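Long-range contacts in uncharacterized protein (Acinetobacter baumannii, PDB 4PAR), which cleaves DNA that contains 5-hydroxymethylcytosine, joining a VSR-like endonuclease domain to an SRA-like domain: residues 201-206 against 214-219; 221-226 against 268-273. The protein carries 3 engineered substitutions. One frame throughout, in Å; residues are numbered along the deposited sequence.

Contact 1 of 2, residues 201-206 against 214-219; sequences FGYSYK and LHPYKK. With nucleotides of chain D.
The DNA-facing loop that follows helix 194-200 in the SRA-like domain is held against the loop 214-219 mainly by Tyr203, Phe201 and Pro216. The phenol of Tyr203 reaches across so that its OH donates a hydrogen bond of 2.7 Å to the backbone O of Leu214, lying in the carbonyl plane on a lone pair. The same ring takes a CH-pi contact: CG of Pro216 stands over one face, 4.0 Å from the centroid of the Tyr203 ring, while CE2 of Tyr205 covers the opposite face. Tyrosine suits the place because one side chain offers both a flat apolar surface and a donor for a carbonyl. In this SRA-like domain the loop grips the DNA backbone beside the contact. Tyr205 OH donates to OP1 of DC13 of chain D at 2.8 Å. Lys206 N donates to OP1 of DG12 of chain D, and the extended Lys206 chain carries NZ to a weak bond with OP1 of DA11 of chain D. At the other end, Phe201 turns its edge to the face of His215, the planes 67° apart, and His215 ND1 is probably hydrogen-bonded to Thr221 OG1. The edge of the Tyr217 ring meets the backbone at Phe201 O and Gly202, CD2 of Tyr217 lying 3.6 Å from O of Phe201. Gly202 has a positive phi (113°), a region that glycine enters readily.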
loop_
_atom_site.group_PDB
_atom_site.type_symbol
_atom_site.label_atom_id
_atom_site.label_comp_id
_atom_site.label_asym_id
_atom_site.label_seq_id
_atom_site.Cartn_x
_atom_site.Cartn_y
_atom_site.Cartn_z
ATOM N N PHE F 201 33.080 14.986 -5.378
ATOM C CA PHE F 201 33.772 16.270 -5.364
ATOM C C PHE F 201 34.846 16.412 -4.274
ATOM O O PHE F 201 35.365 17.506 -4.048
ATOM C CB PHE F 201 32.739 17.390 -5.276
ATOM C CG PHE F 201 31.837 17.451 -6.478
ATOM C CD1 PHE F 201 32.280 18.014 -7.665
ATOM C CD2 PHE F 201 30.560 16.919 -6.433
ATOM C CE1 PHE F 201 31.459 18.060 -8.779
ATOM C CE2 PHE F 201 29.734 16.962 -7.543
ATOM C CZ PHE F 201 30.185 17.535 -8.717
ATOM N N GLY F 202 35.165 15.315 -3.591
ATOM C CA GLY F 202 36.198 15.343 -2.569
ATOM C C GLY F 202 35.773 15.127 -1.129
ATOM O O GLY F 202 36.622 15.060 -0.241
ATOM N N TYR F 203 34.471 15.027 -0.884
ATOM C CA TYR F 203 33.977 14.689 0.451
ATOM C C TYR F 203 34.219 13.216 0.816
ATOM O O TYR F 203 34.250 12.340 -0.051
ATOM C CB TYR F 203 32.485 15.016 0.567
ATOM C CG TYR F 203 32.200 16.436 1.004
ATOM C CD1 TYR F 203 32.603 16.891 2.255
ATOM C CD2 TYR F 203 31.517 17.319 0.176
ATOM C CE1 TYR F 203 32.345 18.186 2.666
ATOM C CE2 TYR F 203 31.252 18.616 0.578
ATOM C CZ TYR F 203 31.671 19.046 1.825
ATOM O OH TYR F 203 31.415 20.335 2.236
ATOM N N SER F 204 34.434 12.966 2.105
ATOM C CA SER F 204 34.553 11.615 2.656
ATOM C C SER F 204 33.242 11.124 3.274
ATOM O O SER F 204 33.211 10.064 3.899
ATOM C CB SER F 204 35.674 11.554 3.699
ATOM O OG SER F 204 36.952 11.612 3.087
ATOM N N TYR F 205 32.174 11.899 3.092
ATOM C CA TYR F 205 30.931 11.779 3.868
ATOM C C TYR F 205 30.374 10.364 4.014
ATOM O O TYR F 205 30.253 9.624 3.040
ATOM C CB TYR F 205 29.841 12.653 3.232
ATOM C CG TYR F 205 29.769 14.081 3.734
ATOM C CD1 TYR F 205 30.098 14.400 5.047
ATOM C CD2 TYR F 205 29.358 15.111 2.892
ATOM C CE1 TYR F 205 30.024 15.705 5.506
ATOM C CE2 TYR F 205 29.284 16.418 3.341
ATOM C CZ TYR F 205 29.616 16.711 4.648
ATOM O OH TYR F 205 29.541 18.010 5.098
ATOM N N LYS F 206 30.051 9.991 5.249
ATOM C CA LYS F 206 29.358 8.737 5.517
ATOM C C LYS F 206 27.860 8.885 5.240
ATOM O O LYS F 206 27.261 8.055 4.562
ATOM C CB LYS F 206 29.601 8.291 6.962
ATOM C CG LYS F 206 29.222 6.846 7.255
ATOM C CD LYS F 206 29.491 6.491 8.713
ATOM C CE LYS F 206 29.035 5.075 9.040
ATOM N NZ LYS F 206 29.069 4.804 10.507
ATOM N N LEU F 214 28.620 22.533 0.750
ATOM C CA LEU F 214 29.689 23.425 0.311
ATOM C C LEU F 214 30.725 22.685 -0.536
ATOM O O LEU F 214 31.257 21.659 -0.114
ATOM C CB LEU F 214 30.369 24.064 1.525
ATOM C CG LEU F 214 29.466 24.767 2.541
ATOM C CD1 LEU F 214 30.163 24.895 3.885
ATOM C CD2 LEU F 214 29.041 26.136 2.032
ATOM N N HIS F 215 31.009 23.208 -1.726
ATOM C CA HIS F 215 32.019 22.623 -2.604
ATOM C C HIS F 215 33.411 22.773 -1.998
ATOM O O HIS F 215 33.852 23.891 -1.725
ATOM C CB HIS F 215 31.972 23.278 -3.988
ATOM C CG HIS F 215 32.875 22.642 -4.997
ATOM N ND1 HIS F 215 32.921 23.049 -6.315
ATOM C CD2 HIS F 215 33.769 21.627 -4.893
ATOM C CE1 HIS F 215 33.799 22.317 -6.973
ATOM N NE2 HIS F 215 34.328 21.445 -6.132
ATOM N N PRO F 216 34.103 21.646 -1.777
ATOM C CA PRO F 216 35.441 21.675 -1.178
ATOM C C PRO F 216 36.485 22.469 -1.974
ATOM O O PRO F 216 37.214 23.275 -1.387
ATOM C CB PRO F 216 35.825 20.193 -1.134
ATOM C CG PRO F 216 34.533 19.477 -1.049
ATOM C CD PRO F 216 33.587 20.272 -1.895
ATOM N N TYR F 217 36.557 22.247 -3.283
ATOM C CA TYR F 217 37.655 22.796 -4.076
ATOM C C TYR F 217 37.330 24.101 -4.800
ATOM O O TYR F 217 38.204 24.691 -5.432
ATOM C CB TYR F 217 38.130 21.750 -5.085
ATOM C CG TYR F 217 38.909 20.626 -4.443
ATOM C CD1 TYR F 217 40.299 20.611 -4.475
ATOM C CD2 TYR F 217 38.257 19.589 -3.786
ATOM C CE1 TYR F 217 41.017 19.591 -3.880
ATOM C CE2 TYR F 217 38.968 18.564 -3.188
ATOM C CZ TYR F 217 40.348 18.571 -3.239
ATOM O OH TYR F 217 41.059 17.552 -2.646
ATOM N N LYS F 218 36.084 24.550 -4.704
ATOM C CA LYS F 218 35.683 25.830 -5.287
ATOM C C LYS F 218 34.731 26.568 -4.344
ATOM O O LYS F 218 33.712 26.014 -3.931
ATOM C CB LYS F 218 35.028 25.621 -6.659
ATOM C CG LYS F 218 35.972 25.115 -7.747
ATOM C CD LYS F 218 37.063 26.136 -8.049
ATOM C CE LYS F 218 38.082 25.597 -9.042
ATOM N NZ LYS F 218 39.141 26.601 -9.337
ATOM N N LYS F 219 35.055 27.816 -4.012
ATOM C CA LYS F 219 34.273 28.557 -3.022
ATOM C C LYS F 219 33.164 29.407 -3.649
ATOM O O LYS F 219 32.386 30.042 -2.935
ATOM C CB LYS F 219 35.188 29.446 -2.169
ATOM C CG LYS F 219 35.763 30.656 -2.888
ATOM C CD LYS F 219 36.473 31.584 -1.913
ATOM C CE LYS F 219 37.022 32.819 -2.612
ATOM N NZ LYS F 219 37.715 33.742 -1.663
ATOM P P DA D 11 26.090 6.603 13.059
ATOM O OP1 DA D 11 26.632 5.283 12.665
ATOM O OP2 DA D 11 26.183 7.051 14.466
ATOM O "O5'" DA D 11 26.750 7.726 12.136
ATOM C "C5'" DA D 11 26.715 7.587 10.724
ATOM C "C4'" DA D 11 26.673 8.942 10.035
ATOM O "O4'" DA D 11 25.415 9.605 10.327
ATOM C "C3'" DA D 11 27.768 9.921 10.442
ATOM O "O3'" DA D 11 28.121 10.721 9.326
ATOM C "C2'" DA D 11 27.092 10.746 11.533
ATOM C "C1'" DA D 11 25.649 10.806 11.040
ATOM N N9 DA D 11 24.664 10.884 12.115
ATOM C C8 DA D 11 24.562 10.051 13.192
ATOM N N7 DA D 11 23.571 10.344 13.997
ATOM C C5 DA D 11 22.973 11.441 13.405
ATOM C C6 DA D 11 21.861 12.225 13.771
ATOM N N6 DA D 11 21.138 11.999 14.871
ATOM N N1 DA D 11 21.524 13.252 12.962
ATOM C C2 DA D 11 22.257 13.470 11.862
ATOM N N3 DA D 11 23.322 12.800 11.414
ATOM C C4 DA D 11 23.631 11.788 12.240
ATOM P P DG D 12 29.519 11.507 9.287
ATOM O OP1 DG D 12 30.124 11.236 7.964
ATOM O OP2 DG D 12 30.274 11.196 10.522
ATOM O "O5'" DG D 12 29.085 13.043 9.355
ATOM C "C5'" DG D 12 28.153 13.543 8.413
ATOM C "C4'" DG D 12 27.534 14.844 8.887
ATOM O "O4'" DG D 12 26.540 14.580 9.904
ATOM C "C3'" DG D 12 28.513 15.850 9.487
ATOM O "O3'" DG D 12 28.331 17.102 8.854
ATOM C "C2'" DG D 12 28.136 15.897 10.975
ATOM C "C1'" DG D 12 26.664 15.521 10.942
ATOM N N9 DG D 12 26.177 14.890 12.169
ATOM C C8 DG D 12 26.670 13.754 12.761
ATOM N N7 DG D 12 26.020 13.398 13.835
ATOM C C5 DG D 12 25.023 14.356 13.961
ATOM C C6 DG D 12 24.010 14.490 14.940
ATOM O O6 DG D 12 23.790 13.764 15.919
ATOM N N1 DG D 12 23.204 15.603 14.702
ATOM C C2 DG D 12 23.361 16.472 13.646
ATOM N N2 DG D 12 22.488 17.487 13.577
ATOM N N3 DG D 12 24.309 16.357 12.720
ATOM C C4 DG D 12 25.101 15.279 12.940
ATOM P P DC D 13 29.399 18.283 9.053
ATOM O OP1 DC D 13 29.605 18.919 7.732
ATOM O OP2 DC D 13 30.554 17.736 9.800
ATOM O "O5'" DC D 13 28.634 19.307 10.010
ATOM C "C5'" DC D 13 27.278 19.635 9.744
ATOM C "C4'" DC D 13 26.671 20.400 10.903
ATOM O "O4'" DC D 13 26.182 19.470 11.903
ATOM C "C3'" DC D 13 27.634 21.344 11.630
ATOM O "O3'" DC D 13 27.012 22.602 11.830
ATOM C "C2'" DC D 13 27.893 20.630 12.957
ATOM C "C1'" DC D 13 26.561 19.939 13.173
ATOM N N1 DC D 13 26.615 18.788 14.124
ATOM C C2 DC D 13 25.601 18.643 15.073
ATOM O O2 DC D 13 24.683 19.470 15.097
ATOM N N3 DC D 13 25.651 17.599 15.939
ATOM C C4 DC D 13 26.659 16.729 15.876
ATOM N N4 DC D 13 26.664 15.717 16.750
ATOM C C5 DC D 13 27.707 16.860 14.914
ATOM C C6 DC D 13 27.646 17.896 14.066
#

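Contact 2 of 2, residues 221-226 against 268-273; sequences TLIWFP and KRIVFA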
loop_
_atom_site.group_PDB
_atom_site.type_symbol
_atom_site.label_atom_id
_atom_site.label_comp_id
_atom_site.label_asym_id
_atom_site.label_seq_id
_atom_site.Cartn_x
_atom_site.Cartn_y
_atom_site.Cartn_z
ATOM N N THR F 221 31.040 27.904 -5.847
ATOM C CA THR F 221 30.046 26.914 -6.265
ATOM C C THR F 221 29.440 26.143 -5.091
ATOM O O THR F 221 30.100 25.902 -4.081
ATOM C CB THR F 221 30.646 25.892 -7.249
ATOM O OG1 THR F 221 31.806 25.290 -6.663
ATOM C CG2 THR F 221 31.033 26.563 -8.558
ATOM N N LEU F 222 28.180 25.745 -5.242
ATOM C CA LEU F 222 27.484 24.980 -4.212
ATOM C C LEU F 222 26.874 23.695 -4.779
ATOM O O LEU F 222 26.223 23.716 -5.825
ATOM C CB LEU F 222 26.387 25.830 -3.564
ATOM C CG LEU F 222 25.586 25.164 -2.441
ATOM C CD1 LEU F 222 26.399 25.115 -1.154
ATOM C CD2 LEU F 222 24.252 25.864 -2.217
ATOM N N ILE F 223 27.089 22.578 -4.088
ATOM C CA ILE F 223 26.453 21.323 -4.467
ATOM C C ILE F 223 25.019 21.342 -3.968
ATOM O O ILE F 223 24.778 21.439 -2.767
ATOM C CB ILE F 223 27.171 20.100 -3.873
ATOM C CG1 ILE F 223 28.689 20.263 -3.948
ATOM C CG2 ILE F 223 26.715 18.831 -4.573
ATOM C CD1 ILE F 223 29.255 20.044 -5.319
ATOM N N TRP F 224 24.060 21.235 -4.877
ATOM C CA TRP F 224 22.671 21.400 -4.475
ATOM C C TRP F 224 21.827 20.160 -4.766
ATOM O O TRP F 224 21.937 19.565 -5.837
ATOM C CB TRP F 224 22.078 22.623 -5.172
ATOM C CG TRP F 224 20.829 23.122 -4.541
ATOM C CD1 TRP F 224 20.417 22.915 -3.255
ATOM C CD2 TRP F 224 19.814 23.908 -5.167
ATOM N NE1 TRP F 224 19.207 23.529 -3.041
ATOM C CE2 TRP F 224 18.814 24.145 -4.201
ATOM C CE3 TRP F 224 19.652 24.433 -6.452
ATOM C CZ2 TRP F 224 17.670 24.886 -4.480
ATOM C CZ3 TRP F 224 18.516 25.165 -6.728
ATOM C CH2 TRP F 224 17.539 25.387 -5.747
ATOM N N PHE F 225 20.974 19.786 -3.813
ATOM C CA PHE F 225 20.100 18.623 -3.973
ATOM C C PHE F 225 18.636 18.998 -3.813
ATOM O O PHE F 225 17.962 18.491 -2.921
ATOM C CB PHE F 225 20.441 17.540 -2.948
ATOM C CG PHE F 225 21.895 17.203 -2.882
ATOM C CD1 PHE F 225 22.612 16.940 -4.036
ATOM C CD2 PHE F 225 22.551 17.156 -1.664
ATOM C CE1 PHE F 225 23.958 16.632 -3.973
ATOM C CE2 PHE F 225 23.896 16.851 -1.595
ATOM C CZ PHE F 225 24.600 16.588 -2.751
ATOM N N PRO F 226 18.133 19.878 -4.687
ATOM C CA PRO F 226 16.758 20.347 -4.539
ATOM C C PRO F 226 15.716 19.369 -5.066
ATOM O O PRO F 226 16.014 18.510 -5.899
ATOM C CB PRO F 226 16.750 21.625 -5.371
ATOM C CG PRO F 226 17.708 21.332 -6.468
ATOM C CD PRO F 226 18.762 20.422 -5.903
ATOM N N LYS F 268 27.293 30.324 -8.073
ATOM C CA LYS F 268 27.133 29.143 -8.916
ATOM C C LYS F 268 26.659 27.946 -8.107
ATOM O O LYS F 268 27.028 27.785 -6.944
ATOM C CB LYS F 268 28.445 28.799 -9.621
ATOM C CG LYS F 268 28.857 29.775 -10.703
ATOM C CD LYS F 268 30.257 29.462 -11.203
ATOM C CE LYS F 268 30.642 30.363 -12.364
ATOM N NZ LYS F 268 29.719 30.178 -13.518
ATOM N N ARG F 269 25.829 27.110 -8.722
ATOM C CA ARG F 269 25.416 25.867 -8.084
ATOM C C ARG F 269 25.423 24.712 -9.076
ATOM O O ARG F 269 24.813 24.795 -10.139
ATOM C CB ARG F 269 24.026 26.008 -7.459
ATOM C CG ARG F 269 23.985 26.838 -6.186
ATOM C CD ARG F 269 22.591 26.838 -5.575
ATOM N NE ARG F 269 22.504 27.701 -4.400
ATOM C CZ ARG F 269 21.389 27.911 -3.708
ATOM N NH1 ARG F 269 20.259 27.319 -4.071
ATOM N NH2 ARG F 269 21.402 28.712 -2.652
ATOM N N ILE F 270 26.133 23.643 -8.730
ATOM C CA ILE F 270 26.048 22.396 -9.480
ATOM C C ILE F 270 24.870 21.589 -8.931
ATOM O O ILE F 270 24.776 21.338 -7.723
ATOM C CB ILE F 270 27.367 21.592 -9.402
ATOM C CG1 ILE F 270 27.111 20.093 -9.591
ATOM C CG2 ILE F 270 28.072 21.860 -8.085
ATOM C CD1 ILE F 270 27.182 19.282 -8.305
ATOM N N VAL F 271 23.964 21.193 -9.818
ATOM C CA VAL F 271 22.678 20.666 -9.378
ATOM C C VAL F 271 22.504 19.161 -9.576
ATOM O O VAL F 271 22.815 18.616 -10.635
ATOM C CB VAL F 271 21.524 21.383 -10.100
ATOM C CG1 VAL F 271 20.207 21.110 -9.394
ATOM C CG2 VAL F 271 21.790 22.866 -10.149
ATOM N N PHE F 272 22.007 18.506 -8.532
ATOM C CA PHE F 272 21.527 17.135 -8.615
ATOM C C PHE F 272 20.103 17.067 -8.073
ATOM O O PHE F 272 19.876 17.246 -6.877
ATOM C CB PHE F 272 22.434 16.185 -7.834
ATOM C CG PHE F 272 23.662 15.764 -8.582
ATOM C CD1 PHE F 272 24.724 16.635 -8.746
ATOM C CD2 PHE F 272 23.761 14.487 -9.105
ATOM C CE1 PHE F 272 25.859 16.242 -9.427
ATOM C CE2 PHE F 272 24.895 14.089 -9.787
ATOM C CZ PHE F 272 25.945 14.969 -9.947
ATOM N N ALA F 273 19.143 16.797 -8.949
ATOM C CA ALA F 273 17.741 16.807 -8.552
ATOM C C ALA F 273 17.340 15.488 -7.911
ATOM O O ALA F 273 17.736 14.417 -8.372
ATOM C CB ALA F 273 16.858 17.099 -9.750
#
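With CG anti to the carbonyl carbon (chi1 -74°) and the chain extended to NE, Arg269 runs beside Leu222 and reaches Trp224, whose own CG lies anti to the backbone N (chi1 -162°). NH1 of Arg269 sits over the centre of the indole, with CZ of Arg269 4.6 Å from the centroid of the Trp224 six-membered ring in a cation-pi contact. The guanidinium and indole planes stand 68° apart, and Pro226 CB covers the opposite indole face. Arginine suits this buried spot because CB of Leu222 meets its apolar stem at CG and CD2 of Leu222 lies over the guanidinium face, while its charge meets both the indole and Glu247, a salt bridge that probably steadies it. On the other face of the sheet, CD1 of Ile223 packs 3.5 Å from CG2 of Ile270, and both isoleucines also pack on Phe201. Between the faces, Trp224 N donates to Ile270 O and Phe272 N to Trp224 O, both nearly straight; Leu222 N to Lys268 O is more bent, and Ile270 N to Leu222 O is weak. Leu222 and Trp224 thus each bond through N and O to the two residues flanking their partners Arg269 and Val271, the pattern of a parallel strand pair, here within the mixed sheet of the SRA-like domain.

From the N terminus, the chain leaves helix 194-200, enters 201-206, and contact 1 closes a short loop when 214-219 returns beside it. Strand 221-224 follows almost at once and opens contact 2, which closes much later, after helix 252-264, when strand 268-276 comes alongside. The two loops are therefore in series and neither encloses the other. The centres of contact 1 and contact 2 lie about 12 Å apart, and the two touch where His215 meets Thr221 and where Phe201 reaches the isoleucines of the strand pair. Together they connect the DNA-binding loop to the mixed sheet that contains strands 221-224 and 268-276.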